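Local coordinates for protein alpha-L-arabinofuranosidase B (Aspergillus kawachii, PDB 6SXT) that hydrolyses terminal non-reducing alpha-L-arabinofuranosyl residues from arabinoxylan, arabinan and arabinogalactan side chains, at residues A[75-89]-A[128-140]. Numbering follows the deposited sequence.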
loop_
_atom_site.group_PDB
_atom_site.type_symbol
_atom_site.label_atom_id
_atom_site.label_comp_id
_atom_site.label_asym_id
_atom_site.label_seq_id
_atom_site.Cartn_x
_atom_site.Cartn_y
_atom_site.Cartn_z
ATOM N N ILE A 75 -9.834 8.850 2.343
ATOM C CA ILE A 75 -9.396 8.699 3.748
ATOM C C ILE A 75 -9.773 10.021 4.410
ATOM O O ILE A 75 -9.218 11.061 4.095
ATOM C CB ILE A 75 -7.898 8.382 3.850
ATOM C CG1 ILE A 75 -7.500 7.155 3.000
ATOM C CG2 ILE A 75 -7.556 8.141 5.288
ATOM C CD1 ILE A 75 -6.042 7.109 2.646
ATOM N N TYR A 76 -10.748 9.976 5.294
ATOM C CA TYR A 76 -11.287 11.231 5.855
ATOM C C TYR A 76 -10.335 11.828 6.883
ATOM O O TYR A 76 -9.586 11.110 7.586
ATOM C CB TYR A 76 -12.675 10.981 6.472
ATOM C CG TYR A 76 -13.748 10.658 5.466
ATOM C CD1 TYR A 76 -14.174 11.608 4.555
ATOM C CD2 TYR A 76 -14.313 9.393 5.393
ATOM C CE1 TYR A 76 -15.160 11.296 3.632
ATOM C CE2 TYR A 76 -15.278 9.071 4.442
ATOM C CZ TYR A 76 -15.714 10.040 3.568
ATOM O OH TYR A 76 -16.711 9.762 2.642
ATOM N N ASP A 77 -10.317 13.146 6.963
ATOM C CA ASP A 77 -9.606 13.887 8.018
ATOM C C ASP A 77 -10.479 13.876 9.263
ATOM O O ASP A 77 -11.561 14.511 9.257
ATOM C CB ASP A 77 -9.323 15.291 7.501
ATOM C CG ASP A 77 -8.826 16.210 8.590
ATOM O OD1 ASP A 77 -8.314 15.709 9.626
ATOM O OD2 ASP A 77 -8.957 17.421 8.380
ATOM N N GLN A 78 -10.036 13.241 10.339
ATOM C CA GLN A 78 -10.810 13.132 11.589
ATOM C C GLN A 78 -10.787 14.450 12.382
ATOM O O GLN A 78 -11.536 14.564 13.364
ATOM C CB GLN A 78 -10.286 11.992 12.461
ATOM C CG GLN A 78 -10.276 10.679 11.741
ATOM C CD GLN A 78 -9.687 9.585 12.589
ATOM O OE1 GLN A 78 -9.667 9.712 13.810
ATOM N NE2 GLN A 78 -9.139 8.528 11.929
ATOM N N SER A 79 -9.937 15.411 12.024
ATOM C CA SER A 79 -9.661 16.617 12.860
ATOM C C SER A 79 -10.782 17.637 12.699
ATOM O O SER A 79 -10.822 18.565 13.540
ATOM C CB SER A 79 -8.332 17.229 12.509
ATOM O OG SER A 79 -8.415 17.932 11.287
ATOM N N GLY A 80 -11.588 17.515 11.654
ATOM C CA GLY A 80 -12.619 18.534 11.401
ATOM C C GLY A 80 -12.138 19.644 10.506
ATOM O O GLY A 80 -12.954 20.507 10.192
ATOM N N ASN A 81 -10.897 19.627 10.038
ATOM C CA ASN A 81 -10.385 20.661 9.120
ATOM C C ASN A 81 -10.812 20.417 7.665
ATOM O O ASN A 81 -10.501 21.251 6.841
ATOM C CB ASN A 81 -8.880 20.832 9.232
ATOM C CG ASN A 81 -8.440 21.488 10.531
ATOM O OD1 ASN A 81 -7.926 20.852 11.468
ATOM N ND2 ASN A 81 -8.875 22.708 10.713
ATOM N N GLY A 82 -11.406 19.275 7.333
ATOM C CA GLY A 82 -11.833 18.982 5.964
ATOM C C GLY A 82 -10.730 18.465 5.073
ATOM O O GLY A 82 -10.920 18.399 3.872
ATOM N N ASN A 83 -9.577 18.059 5.633
ATOM C CA ASN A 83 -8.380 17.712 4.846
ATOM C C ASN A 83 -8.438 16.258 4.368
ATOM O O ASN A 83 -7.437 15.515 4.522
ATOM C CB ASN A 83 -7.100 18.021 5.626
ATOM C CG ASN A 83 -7.010 19.500 5.905
ATOM O OD1 ASN A 83 -7.446 20.288 5.033
ATOM N ND2 ASN A 83 -6.413 19.899 7.027
ATOM N N HIS A 84 -9.548 15.835 3.804
ATOM C CA HIS A 84 -9.731 14.436 3.356
ATOM C C HIS A 84 -8.816 14.154 2.170
ATOM O O HIS A 84 -8.572 15.030 1.312
ATOM C CB HIS A 84 -11.182 14.235 2.943
ATOM C CG HIS A 84 -12.169 14.797 3.889
ATOM N ND1 HIS A 84 -12.173 14.510 5.235
ATOM C CD2 HIS A 84 -13.243 15.596 3.642
ATOM C CE1 HIS A 84 -13.201 15.128 5.792
ATOM N NE2 HIS A 84 -13.864 15.837 4.832
ATOM N N LEU A 85 -8.251 12.950 2.136
ATOM C CA LEU A 85 -7.393 12.515 1.024
ATOM C C LEU A 85 -8.217 11.780 -0.026
ATOM O O LEU A 85 -8.954 10.839 0.303
ATOM C CB LEU A 85 -6.303 11.597 1.568
ATOM C CG LEU A 85 -5.343 12.231 2.533
ATOM C CD1 LEU A 85 -4.363 11.194 3.067
ATOM C CD2 LEU A 85 -4.587 13.358 1.894
ATOM N N THR A 86 -8.111 12.233 -1.274
ATOM C CA THR A 86 -8.840 11.696 -2.423
ATOM C C THR A 86 -7.851 11.307 -3.536
ATOM O O THR A 86 -6.621 11.579 -3.462
ATOM C CB THR A 86 -9.917 12.691 -2.895
ATOM O OG1 THR A 86 -9.236 13.869 -3.325
ATOM C CG2 THR A 86 -10.972 12.948 -1.845
ATOM N N GLN A 87 -8.369 10.709 -4.573
ATOM C CA GLN A 87 -7.546 10.189 -5.687
ATOM C C GLN A 87 -6.613 11.290 -6.177
ATOM O O GLN A 87 -7.092 12.381 -6.513
ATOM C CB GLN A 87 -8.460 9.684 -6.795
ATOM C CG GLN A 87 -7.760 8.838 -7.844
ATOM C CD GLN A 87 -8.752 8.238 -8.823
ATOM O OE1 GLN A 87 -9.983 8.472 -8.727
ATOM N NE2 GLN A 87 -8.270 7.404 -9.740
ATOM N N ALA A 88 -5.307 11.050 -6.213
ATOM C CA ALA A 88 -4.348 12.106 -6.510
ATOM C C ALA A 88 -4.425 12.425 -8.005
ATOM O O ALA A 88 -4.473 11.555 -8.887
ATOM C CB ALA A 88 -2.969 11.738 -6.119
ATOM N N PRO A 89 -4.343 13.743 -8.304
ATOM C CA PRO A 89 -4.393 14.192 -9.697
ATOM C C PRO A 89 -3.054 14.172 -10.394
ATOM O O PRO A 89 -1.989 14.198 -9.797
ATOM C CB PRO A 89 -4.852 15.646 -9.508
ATOM C CG PRO A 89 -4.181 16.091 -8.229
ATOM C CD PRO A 89 -4.284 14.844 -7.347
ATOM N N THR A 128 -0.240 4.295 -7.382
ATOM C CA THR A 128 -1.311 4.626 -6.418
ATOM C C THR A 128 -0.950 5.917 -5.686
ATOM O O THR A 128 0.209 6.118 -5.309
ATOM C CB THR A 128 -1.487 3.446 -5.457
ATOM O OG1 THR A 128 -1.726 2.260 -6.228
ATOM C CG2 THR A 128 -2.647 3.625 -4.514
ATOM N N GLY A 129 -1.949 6.761 -5.416
ATOM C CA GLY A 129 -1.702 8.025 -4.723
ATOM C C GLY A 129 -2.952 8.704 -4.271
ATOM O O GLY A 129 -3.962 8.657 -4.961
ATOM N N TYR A 130 -2.838 9.421 -3.150
ATOM C CA TYR A 130 -3.883 10.283 -2.599
ATOM C C TYR A 130 -3.320 11.678 -2.331
ATOM O O TYR A 130 -2.112 11.863 -2.103
ATOM C CB TYR A 130 -4.444 9.712 -1.288
ATOM C CG TYR A 130 -5.135 8.378 -1.431
ATOM C CD1 TYR A 130 -4.425 7.196 -1.406
ATOM C CD2 TYR A 130 -6.506 8.286 -1.610
ATOM C CE1 TYR A 130 -5.036 5.977 -1.590
ATOM C CE2 TYR A 130 -7.162 7.063 -1.768
ATOM C CZ TYR A 130 -6.407 5.900 -1.761
ATOM O OH TYR A 130 -7.000 4.678 -1.944
ATOM N N ARG A 131 -4.226 12.656 -2.296
ATOM C CA ARG A 131 -3.806 14.068 -2.144
ATOM C C ARG A 131 -4.937 14.929 -1.674
ATOM O O ARG A 131 -6.124 14.575 -1.915
ATOM C CB ARG A 131 -3.278 14.569 -3.497
ATOM C CG ARG A 131 -2.506 15.856 -3.472
ATOM C CD ARG A 131 -1.689 16.054 -4.766
ATOM N NE ARG A 131 -0.689 17.048 -4.538
ATOM C CZ ARG A 131 0.560 16.971 -4.910
ATOM N NH1 ARG A 131 0.971 15.968 -5.676
ATOM N NH2 ARG A 131 1.414 17.890 -4.532
ATOM N N ASN A 132 -4.570 16.064 -1.093
ATOM C CA ASN A 132 -5.532 17.169 -0.840
ATOM C C ASN A 132 -4.752 18.453 -1.108
ATOM O O ASN A 132 -3.861 18.749 -0.333
ATOM C CB ASN A 132 -6.144 17.155 0.539
ATOM C CG ASN A 132 -7.248 18.196 0.679
ATOM O OD1 ASN A 132 -7.120 19.298 0.149
ATOM N ND2 ASN A 132 -8.334 17.847 1.327
ATOM N N ASN A 133 -5.045 19.118 -2.231
ATOM C CA ASN A 133 -4.386 20.391 -2.591
ATOM C C ASN A 133 -5.151 21.610 -2.069
ATOM O O ASN A 133 -4.687 22.735 -2.357
ATOM C CB ASN A 133 -4.178 20.457 -4.094
ATOM C CG ASN A 133 -3.057 19.561 -4.559
ATOM O OD1 ASN A 133 -2.104 19.308 -3.819
ATOM N ND2 ASN A 133 -3.134 19.077 -5.796
ATOM N N GLU A 134 -6.248 21.423 -1.372
ATOM C CA GLU A 134 -7.047 22.538 -0.793
ATOM C C GLU A 134 -7.119 22.430 0.731
ATOM O O GLU A 134 -8.205 22.476 1.306
ATOM C CB GLU A 134 -8.423 22.514 -1.451
ATOM C CG GLU A 134 -8.328 22.720 -2.959
ATOM C CD GLU A 134 -9.644 22.651 -3.730
ATOM O OE1 GLU A 134 -10.697 22.381 -3.111
ATOM O OE2 GLU A 134 -9.612 22.866 -4.958
ATOM N N ALA A 135 -6.007 22.082 1.352
ATOM C CA ALA A 135 -5.950 21.771 2.780
ATOM C C ALA A 135 -5.957 23.046 3.588
ATOM O O ALA A 135 -5.455 24.084 3.092
ATOM C CB ALA A 135 -4.707 20.957 3.091
ATOM N N THR A 136 -6.559 22.993 4.740
ATOM C CA THR A 136 -6.572 24.176 5.624
ATOM C C THR A 136 -6.009 23.809 6.978
ATOM O O THR A 136 -6.116 22.664 7.457
ATOM C CB THR A 136 -7.961 24.808 5.574
ATOM O OG1 THR A 136 -8.809 23.822 6.100
ATOM C CG2 THR A 136 -8.439 25.128 4.176
ATOM N N GLY A 137 -5.336 24.786 7.570
ATOM C CA GLY A 137 -4.718 24.603 8.880
ATOM C C GLY A 137 -3.309 24.048 8.842
ATOM O O GLY A 137 -2.661 24.052 9.887
ATOM N N THR A 138 -2.873 23.489 7.730
ATOM C CA THR A 138 -1.526 22.909 7.595
ATOM C C THR A 138 -0.524 24.051 7.594
ATOM O O THR A 138 -0.829 25.202 7.135
ATOM C CB THR A 138 -1.405 22.061 6.334
ATOM O OG1 THR A 138 -2.034 22.824 5.300
ATOM C CG2 THR A 138 -2.073 20.708 6.474
ATOM N N ALA A 139 0.679 23.729 8.044
ATOM C CA ALA A 139 1.770 24.728 8.077
ATOM C C ALA A 139 2.167 25.140 6.658
ATOM O O ALA A 139 2.277 24.310 5.713
ATOM C CB ALA A 139 2.932 24.167 8.860
ATOM N N THR A 140 2.467 26.440 6.513
ATOM C CA THR A 140 2.998 26.981 5.252
ATOM C C THR A 140 4.253 27.797 5.551
ATOM O O THR A 140 4.512 28.101 6.740
ATOM C CB THR A 140 1.941 27.792 4.481
ATOM O OG1 THR A 140 1.583 28.888 5.314
ATOM C CG2 THR A 140 0.753 26.931 4.091
HETATM O O HOH W 1 -10.191 20.242 1.355
HETATM O O HOH W 2 -9.147 15.846 -1.352
HETATM O O HOH W 3 -6.646 14.871 -4.706
HETATM O O HOH W 4 -0.726 14.248 -7.343
#
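N83 and N132 reach across the contact with different first torsions. N83 has CG beside its own backbone N (chi1 -63°), which brings its amide alongside the backbone of T136. N132 swings CG opposite its backbone N (chi1 -173°) and sends ND2 to the carbonyl of H84.

ND2 of N83 donates to T136 O at 2.8 Å, in the amide plane and almost straight. OD1 accepts from T136 N at 2.9 Å, with the donor tilted from the carbonyl plane. These two bonds, and one from ND2 to V16 O, hold the amide's rotation. D77 holds the backbone of N83: its OD2 accepts from N83 N through the anti lone pair, while its OD1 closes an Asx turn with S79 N.

N132 ND2 meets H84 O at 2.8 Å on a bent path. Its OD1 takes E134 N in a second Asx turn.

T86 and R131 form an antiparallel hydrogen-bonded pair. Strand 86-87 thereby joins strand 130-132 as the edge of a four-stranded sheet of the catalytic domain. Q87 and Y130 follow as a non-hydrogen-bonded pair, and just past the strands A88 N donates to G129 O at 3.0 Å.

On one side of this ladder, I75 CD1 sits over the Y130 ring, 4.2 Å from its centroid, a CH-pi contact. The Y130 hydroxyl bonds to I72 and A105. On the other, the extended R131 chain crosses P89 at about a right angle, R131 CD to P89 CD 3.9 Å. Its NE bonds N133 OD1, and NH2 reaches the carbonyls of E168 and substrate-binding G280. Side-chain amides therefore carry the join beyond R131, where strand pairing ends, and R131 ties the sheet to the loop of G280 and the proton donor D281.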